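Local coordinates for protein GDP-6-deoxy-D-mannose reductase (Pseudomonas aeruginosa, PDB 6X3B) that probably reduces GDP-4-dehydro-6-deoxy-D-mannose to GDP-D-rhamnose with NADPH, a step towards the lipopolysaccharide O-antigen, at residues T119-S124 against L233-H238; L137-E142 against R177-I182. One frame throughout, in Å; residues are numbered along the deposited sequence.

Interaction 1: T119-S124 against L233-H238; sequences TFLYIS and LRLLSH. With NDP (NADPH dihydro-nicotinamide-adenine-dinucleotide phosphate), chain E.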
# COMPACT_ATOMS: atom_id res chain seq x y z
N THR A 119 -12.19 -12.91 12.86
CA THR A 119 -12.40 -11.67 12.12
C THR A 119 -11.38 -10.62 12.54
O THR A 119 -11.18 -10.37 13.73
CB THR A 119 -13.83 -11.18 12.32
OG1 THR A 119 -14.73 -12.11 11.70
CG2 THR A 119 -14.02 -9.81 11.66
N PHE A 120 -10.72 -10.01 11.57
CA PHE A 120 -9.73 -8.98 11.82
C PHE A 120 -10.20 -7.71 11.13
O PHE A 120 -10.19 -7.64 9.90
CB PHE A 120 -8.35 -9.39 11.30
CG PHE A 120 -7.24 -8.49 11.77
CD1 PHE A 120 -6.97 -7.30 11.11
CD2 PHE A 120 -6.46 -8.85 12.86
CE1 PHE A 120 -5.93 -6.45 11.54
CE2 PHE A 120 -5.41 -8.02 13.30
CZ PHE A 120 -5.15 -6.83 12.66
N LEU A 121 -10.58 -6.69 11.91
CA LEU A 121 -11.01 -5.42 11.34
C LEU A 121 -9.85 -4.43 11.49
O LEU A 121 -9.50 -4.02 12.61
CB LEU A 121 -12.27 -4.92 12.03
CG LEU A 121 -12.64 -3.46 11.74
CD1 LEU A 121 -12.91 -3.24 10.23
CD2 LEU A 121 -13.86 -3.04 12.57
N TYR A 122 -9.25 -4.06 10.36
CA TYR A 122 -8.16 -3.10 10.34
C TYR A 122 -8.74 -1.71 10.20
O TYR A 122 -9.58 -1.47 9.33
CB TYR A 122 -7.19 -3.38 9.19
CG TYR A 122 -6.15 -2.32 9.14
CD1 TYR A 122 -5.19 -2.24 10.15
CD2 TYR A 122 -6.17 -1.33 8.17
CE1 TYR A 122 -4.24 -1.24 10.16
CE2 TYR A 122 -5.22 -0.32 8.16
CZ TYR A 122 -4.26 -0.28 9.17
OH TYR A 122 -3.31 0.71 9.19
N ILE A 123 -8.32 -0.79 11.08
CA ILE A 123 -8.83 0.57 11.06
C ILE A 123 -7.81 1.41 10.28
O ILE A 123 -6.70 1.68 10.77
CB ILE A 123 -9.08 1.12 12.47
CG1 ILE A 123 -10.16 0.29 13.20
CG2 ILE A 123 -9.54 2.58 12.41
CD1 ILE A 123 -11.39 -0.11 12.31
N SER A 124 -8.21 1.82 9.08
CA SER A 124 -7.39 2.67 8.22
C SER A 124 -7.79 4.12 8.42
O SER A 124 -7.98 4.55 9.57
CB SER A 124 -7.56 2.22 6.75
OG SER A 124 -6.71 2.94 5.86
N LEU A 233 -18.44 -2.03 15.07
CA LEU A 233 -19.08 -3.22 15.62
C LEU A 233 -20.06 -3.84 14.62
O LEU A 233 -20.19 -5.08 14.56
CB LEU A 233 -19.80 -2.86 16.92
CG LEU A 233 -18.87 -2.42 18.07
CD1 LEU A 233 -19.70 -2.03 19.30
CD2 LEU A 233 -17.85 -3.51 18.43
N ARG A 234 -20.76 -3.02 13.85
CA ARG A 234 -21.67 -3.57 12.83
C ARG A 234 -20.89 -4.21 11.68
O ARG A 234 -21.36 -5.19 11.07
CB ARG A 234 -22.60 -2.49 12.31
CG ARG A 234 -23.52 -1.94 13.39
CD ARG A 234 -24.70 -1.22 12.80
NE ARG A 234 -25.70 -2.17 12.36
CZ ARG A 234 -26.66 -2.65 13.13
NH1 ARG A 234 -26.76 -2.25 14.39
NH2 ARG A 234 -27.52 -3.53 12.64
N LEU A 235 -19.69 -3.70 11.40
CA LEU A 235 -18.82 -4.36 10.43
C LEU A 235 -18.41 -5.74 10.93
O LEU A 235 -18.42 -6.71 10.16
CB LEU A 235 -17.61 -3.48 10.14
CG LEU A 235 -17.88 -2.36 9.14
CD1 LEU A 235 -16.67 -1.41 9.04
CD2 LEU A 235 -18.24 -2.95 7.79
N LEU A 236 -18.01 -5.84 12.21
CA LEU A 236 -17.69 -7.15 12.78
C LEU A 236 -18.87 -8.10 12.63
O LEU A 236 -18.69 -9.29 12.36
CB LEU A 236 -17.35 -7.03 14.27
CG LEU A 236 -16.09 -6.24 14.65
CD1 LEU A 236 -15.91 -6.31 16.17
CD2 LEU A 236 -14.87 -6.81 13.95
N SER A 237 -20.09 -7.59 12.83
CA SER A 237 -21.26 -8.46 12.75
C SER A 237 -21.65 -8.80 11.32
O SER A 237 -22.14 -9.90 11.06
CB SER A 237 -22.47 -7.82 13.44
OG SER A 237 -22.27 -7.75 14.84
N HIS A 238 -21.45 -7.87 10.37
CA HIS A 238 -22.11 -7.99 9.07
C HIS A 238 -21.21 -7.77 7.86
O HIS A 238 -21.66 -8.04 6.74
CB HIS A 238 -23.29 -7.00 8.97
CG HIS A 238 -24.27 -7.10 10.11
ND1 HIS A 238 -24.99 -8.25 10.38
CD2 HIS A 238 -24.69 -6.18 11.01
CE1 HIS A 238 -25.78 -8.04 11.42
NE2 HIS A 238 -25.62 -6.79 11.81
PA NDP E . -4.32 7.55 19.35
O1A NDP E . -3.02 8.08 18.84
O2A NDP E . -5.14 8.41 20.25
O5B NDP E . -4.08 6.13 20.06
C5B NDP E . -3.06 5.25 19.53
C4B NDP E . -3.01 4.00 20.37
O4B NDP E . -2.01 3.10 19.84
C3B NDP E . -2.65 4.19 21.86
O3B NDP E . -3.46 3.36 22.68
C2B NDP E . -1.18 3.81 21.90
O2B NDP E . -0.84 3.31 23.19
C1B NDP E . -1.15 2.69 20.87
N9A NDP E . 0.17 2.44 20.32
C8A NDP E . 0.96 3.32 19.62
N7A NDP E . 2.11 2.81 19.25
C5A NDP E . 2.08 1.52 19.74
C6A NDP E . 3.01 0.46 19.67
N6A NDP E . 4.18 0.59 19.06
N1A NDP E . 2.68 -0.71 20.26
C2A NDP E . 1.49 -0.80 20.87
N3A NDP E . 0.54 0.12 20.99
C4A NDP E . 0.90 1.27 20.40
O3 NDP E . -5.23 7.12 18.11
PN NDP E . -6.79 7.36 17.82
O1N NDP E . -7.58 6.64 18.87
O2N NDP E . -7.02 8.82 17.64
O5D NDP E . -6.97 6.61 16.42
C5D NDP E . -7.43 5.24 16.41
C4D NDP E . -7.33 4.69 15.01
O4D NDP E . -8.18 5.47 14.13
C3D NDP E . -5.92 4.73 14.38
O3D NDP E . -5.68 3.57 13.60
C2D NDP E . -5.99 6.00 13.53
O2D NDP E . -5.07 5.99 12.45
C1D NDP E . -7.44 5.97 13.05
N1N NDP E . -7.95 7.34 12.71
C2N NDP E . -8.22 8.25 13.68
C3N NDP E . -8.83 9.44 13.40
C7N NDP E . -8.87 10.48 14.46
O7N NDP E . -9.33 11.59 14.21
N7N NDP E . -8.39 10.17 15.65
C4N NDP E . -9.43 9.63 12.05
C5N NDP E . -9.02 8.61 11.07
C6N NDP E . -8.14 7.69 11.39
P2B NDP E . 0.27 4.25 23.91
O1X NDP E . 0.54 3.61 25.25
O2X NDP E . 1.49 4.25 23.02
O3X NDP E . -0.34 5.63 24.04
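Leu121 and Leu236 meet because their first torsions send both side chains into the space between strand and helix: CG of Leu121 is anti to the backbone N (chi1 167°), whereas CG of Leu236 lies beside its own N (chi1 -64°) and carries the methyl CD2 over to the strand. There CD2 of Leu236 touches CB of Leu121 at 3.7 Å, the two side chains crossing at about a right angle; the same methyl also reaches CG2 of Thr119 at 3.9 Å, where the side chains cross obliquely. One methyl thus bridges two residues that point to the same side of the strand, with Phe120 between them turned to the other. Leu235 adds a looser contact, its CD1 lying 4.3 Å from CD1 of Leu121. No hydrogen bond joins the segments directly; Arg172 NH1 links them instead, hydrogen-bonding both to OG1 of Thr119 and to the carbonyl O of Leu236. All four touching residues are buried. Further along the strand, the CG2 methyl of Ile123 packs 3.6 Å from O4D of the nicotinamide ribose, and Lys155 NZ hydrogen-bonds to the Ile123 carbonyl. The axes of strand 119-123 and helical segment 233-238 approach to 9.3 Å, with 145° between their directions, roughly antiparallel. Phe120 packs against helices 93-114 and 150-169 on the opposite face, which completes the alpha/beta/alpha sandwich of a Rossmann-fold dehydrogenase domain.

Interaction 2: L137-E142 against R177-I182; sequences LPIHEE and RPFNHI. With NDP (NADPH dihydro-nicotinamide-adenine-dinucleotide phosphate), chain E.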
# COMPACT_ATOMS: atom_id res chain seq x y z
N LEU A 137 -16.70 13.69 -5.90
CA LEU A 137 -17.44 13.56 -4.65
C LEU A 137 -18.85 13.04 -4.93
O LEU A 137 -19.43 13.34 -5.97
CB LEU A 137 -17.52 14.91 -3.94
CG LEU A 137 -16.19 15.56 -3.53
CD1 LEU A 137 -16.48 16.79 -2.69
CD2 LEU A 137 -15.29 14.60 -2.76
N PRO A 138 -19.41 12.22 -4.02
CA PRO A 138 -18.81 11.76 -2.76
C PRO A 138 -17.83 10.62 -2.97
O PRO A 138 -18.03 9.78 -3.85
CB PRO A 138 -20.02 11.29 -1.94
CG PRO A 138 -20.99 10.79 -2.99
CD PRO A 138 -20.77 11.68 -4.21
N ILE A 139 -16.78 10.59 -2.14
CA ILE A 139 -15.72 9.59 -2.30
C ILE A 139 -16.28 8.19 -2.06
O ILE A 139 -16.91 7.93 -1.03
CB ILE A 139 -14.57 9.88 -1.33
CG1 ILE A 139 -13.94 11.24 -1.64
CG2 ILE A 139 -13.56 8.73 -1.33
CD1 ILE A 139 -12.88 11.62 -0.67
N HIS A 140 -16.02 7.28 -2.99
CA HIS A 140 -16.46 5.90 -2.86
C HIS A 140 -15.24 4.99 -2.91
O HIS A 140 -14.15 5.38 -3.33
CB HIS A 140 -17.45 5.54 -3.97
CG HIS A 140 -16.90 5.75 -5.34
ND1 HIS A 140 -16.40 4.72 -6.10
CD2 HIS A 140 -16.74 6.87 -6.08
CE1 HIS A 140 -15.96 5.20 -7.25
NE2 HIS A 140 -16.16 6.50 -7.26
N GLU A 141 -15.45 3.74 -2.47
CA GLU A 141 -14.33 2.83 -2.26
C GLU A 141 -13.66 2.37 -3.56
O GLU A 141 -12.60 1.74 -3.50
CB GLU A 141 -14.81 1.60 -1.47
CG GLU A 141 -15.20 1.92 -0.02
CD GLU A 141 -16.63 2.40 0.13
OE1 GLU A 141 -17.26 2.81 -0.88
OE2 GLU A 141 -17.13 2.40 1.28
N GLU A 142 -14.24 2.66 -4.71
CA GLU A 142 -13.62 2.27 -5.98
C GLU A 142 -12.71 3.35 -6.52
O GLU A 142 -12.11 3.18 -7.59
CB GLU A 142 -14.70 1.91 -7.01
CG GLU A 142 -15.43 0.63 -6.68
CD GLU A 142 -14.48 -0.54 -6.53
OE1 GLU A 142 -13.60 -0.70 -7.41
OE2 GLU A 142 -14.60 -1.30 -5.54
N ARG A 177 -12.36 2.70 6.52
CA ARG A 177 -11.71 4.00 6.27
C ARG A 177 -12.55 5.10 6.90
O ARG A 177 -13.43 5.68 6.25
CB ARG A 177 -11.52 4.27 4.77
CG ARG A 177 -10.52 3.31 4.11
CD ARG A 177 -10.51 3.45 2.58
NE ARG A 177 -9.43 2.65 2.00
CZ ARG A 177 -9.29 2.44 0.70
NH1 ARG A 177 -10.17 2.96 -0.15
NH2 ARG A 177 -8.26 1.73 0.24
N PRO A 178 -12.35 5.40 8.18
CA PRO A 178 -13.15 6.46 8.81
C PRO A 178 -12.67 7.83 8.37
O PRO A 178 -11.47 8.06 8.18
CB PRO A 178 -12.90 6.24 10.30
CG PRO A 178 -11.50 5.64 10.34
CD PRO A 178 -11.44 4.74 9.13
N PHE A 179 -13.62 8.74 8.22
CA PHE A 179 -13.26 10.12 7.92
C PHE A 179 -13.16 10.87 9.25
O PHE A 179 -12.76 10.28 10.26
CB PHE A 179 -14.25 10.71 6.91
CG PHE A 179 -14.06 10.16 5.49
CD1 PHE A 179 -14.10 8.80 5.24
CD2 PHE A 179 -13.80 11.01 4.42
CE1 PHE A 179 -13.92 8.28 3.95
CE2 PHE A 179 -13.62 10.51 3.13
CZ PHE A 179 -13.67 9.14 2.89
N ASN A 180 -13.41 12.18 9.23
CA ASN A 180 -13.21 13.03 10.44
C ASN A 180 -14.01 12.53 11.65
O ASN A 180 -15.19 12.20 11.48
CB ASN A 180 -13.40 14.52 10.13
CG ASN A 180 -12.29 15.06 9.27
OD1 ASN A 180 -12.21 14.75 8.09
ND2 ASN A 180 -11.42 15.87 9.86
N HIS A 181 -13.41 12.50 12.81
CA HIS A 181 -14.02 12.08 14.10
C HIS A 181 -14.23 13.31 14.98
O HIS A 181 -13.41 14.24 14.90
CB HIS A 181 -13.04 11.24 14.93
CG HIS A 181 -12.78 9.84 14.48
ND1 HIS A 181 -12.52 9.53 13.17
CD2 HIS A 181 -12.68 8.69 15.17
CE1 HIS A 181 -12.30 8.24 13.07
NE2 HIS A 181 -12.38 7.70 14.28
N ILE A 182 -15.23 13.31 15.81
CA ILE A 182 -15.46 14.38 16.81
C ILE A 182 -15.72 13.68 18.15
O ILE A 182 -16.59 12.80 18.18
CB ILE A 182 -16.64 15.31 16.43
CG1 ILE A 182 -16.42 16.01 15.09
CG2 ILE A 182 -16.89 16.31 17.55
CD1 ILE A 182 -17.55 16.93 14.70
PA NDP E . -4.32 7.55 19.35
O1A NDP E . -3.02 8.08 18.84
O2A NDP E . -5.14 8.41 20.25
O5B NDP E . -4.08 6.13 20.06
C5B NDP E . -3.06 5.25 19.53
C4B NDP E . -3.01 4.00 20.37
O4B NDP E . -2.01 3.10 19.84
C3B NDP E . -2.65 4.19 21.86
O3B NDP E . -3.46 3.36 22.68
C2B NDP E . -1.18 3.81 21.90
O2B NDP E . -0.84 3.31 23.19
C1B NDP E . -1.15 2.69 20.87
N9A NDP E . 0.17 2.44 20.32
C8A NDP E . 0.96 3.32 19.62
N7A NDP E . 2.11 2.81 19.25
C5A NDP E . 2.08 1.52 19.74
C6A NDP E . 3.01 0.46 19.67
N6A NDP E . 4.18 0.59 19.06
N1A NDP E . 2.68 -0.71 20.26
C2A NDP E . 1.49 -0.80 20.87
N3A NDP E . 0.54 0.12 20.99
C4A NDP E . 0.90 1.27 20.40
O3 NDP E . -5.23 7.12 18.11
PN NDP E . -6.79 7.36 17.82
O1N NDP E . -7.58 6.64 18.87
O2N NDP E . -7.02 8.82 17.64
O5D NDP E . -6.97 6.61 16.42
C5D NDP E . -7.43 5.24 16.41
C4D NDP E . -7.33 4.69 15.01
O4D NDP E . -8.18 5.47 14.13
C3D NDP E . -5.92 4.73 14.38
O3D NDP E . -5.68 3.57 13.60
C2D NDP E . -5.99 6.00 13.53
O2D NDP E . -5.07 5.99 12.45
C1D NDP E . -7.44 5.97 13.05
N1N NDP E . -7.95 7.34 12.71
C2N NDP E . -8.22 8.25 13.68
C3N NDP E . -8.83 9.44 13.40
C7N NDP E . -8.87 10.48 14.46
O7N NDP E . -9.33 11.59 14.21
N7N NDP E . -8.39 10.17 15.65
C4N NDP E . -9.43 9.63 12.05
C5N NDP E . -9.02 8.61 11.07
C6N NDP E . -8.14 7.69 11.39
P2B NDP E . 0.27 4.25 23.91
O1X NDP E . 0.54 3.61 25.25
O2X NDP E . 1.49 4.25 23.02
O3X NDP E . -0.34 5.63 24.04
O HOH W 1 -10.15 2.74 -3.03
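Ile139 and Phe179 supply the apolar part of this contact: the CD1 methyl of Ile139 comes to the edge of the Phe179 ring, near its plane, 4.0 Å from CE2. With chi1 -74°, CG of Phe179 sits beside its own backbone N, and the ring extends from the break in the strand towards 137-142.

The polar part runs through water. Glu141 O and Arg177 NH1 are 4.3 Å apart, and a water between them donates to that carbonyl at 2.7 Å from Glu141 O. It accepts from the guanidinium, in whose plane it lies, at 2.9 Å from Arg177 NH1. Arg177 NH2 forms a salt bridge with Glu159, and NH1 a hydrogen bond with Tyr129 OH.

The segment 177-182 belongs to a central strand of the Rossmann fold, broken at Phe179, whose far part lines the nicotinamide end of the cofactor pocket.

Contacts with NADPH are made mainly by His181. One face of its ring covers C3N, offset toward the rim, and ND1 lies 3.3 Å from C4N, the hydride-carrying carbon. His181 ND1 donates to Phe179 O at 3.0 Å, in the carbonyl plane, a bent bond (141° at the hydrogen) that helps set the imidazole's rotation.

How the interactions relate
The centres of interactions 1 and 2 lie 16 Å apart, and strands 119-123 and 172-182, one from each, are neighbouring parallel strands of the central mixed sheet. They meet directly: Ser124 O is 3.5 Å from Pro178 CD, and Ser124 CB is 4.1 Å from Arg177 CG. In chain order, interaction 2 is nested inside the loop closed by interaction 1, with helix 150-169 between its two segments. Glu159 of that helix serves both, hydrogen-bonding to Ser124 OG and forming the salt bridge with Arg177. Of the four segments, 119-124 and 177-182 touch NADPH, the first at the nicotinamide ribose and ring, the second at the nicotinamide; helix 225-238 and loop 137-142 pack against these segments away from the cofactor.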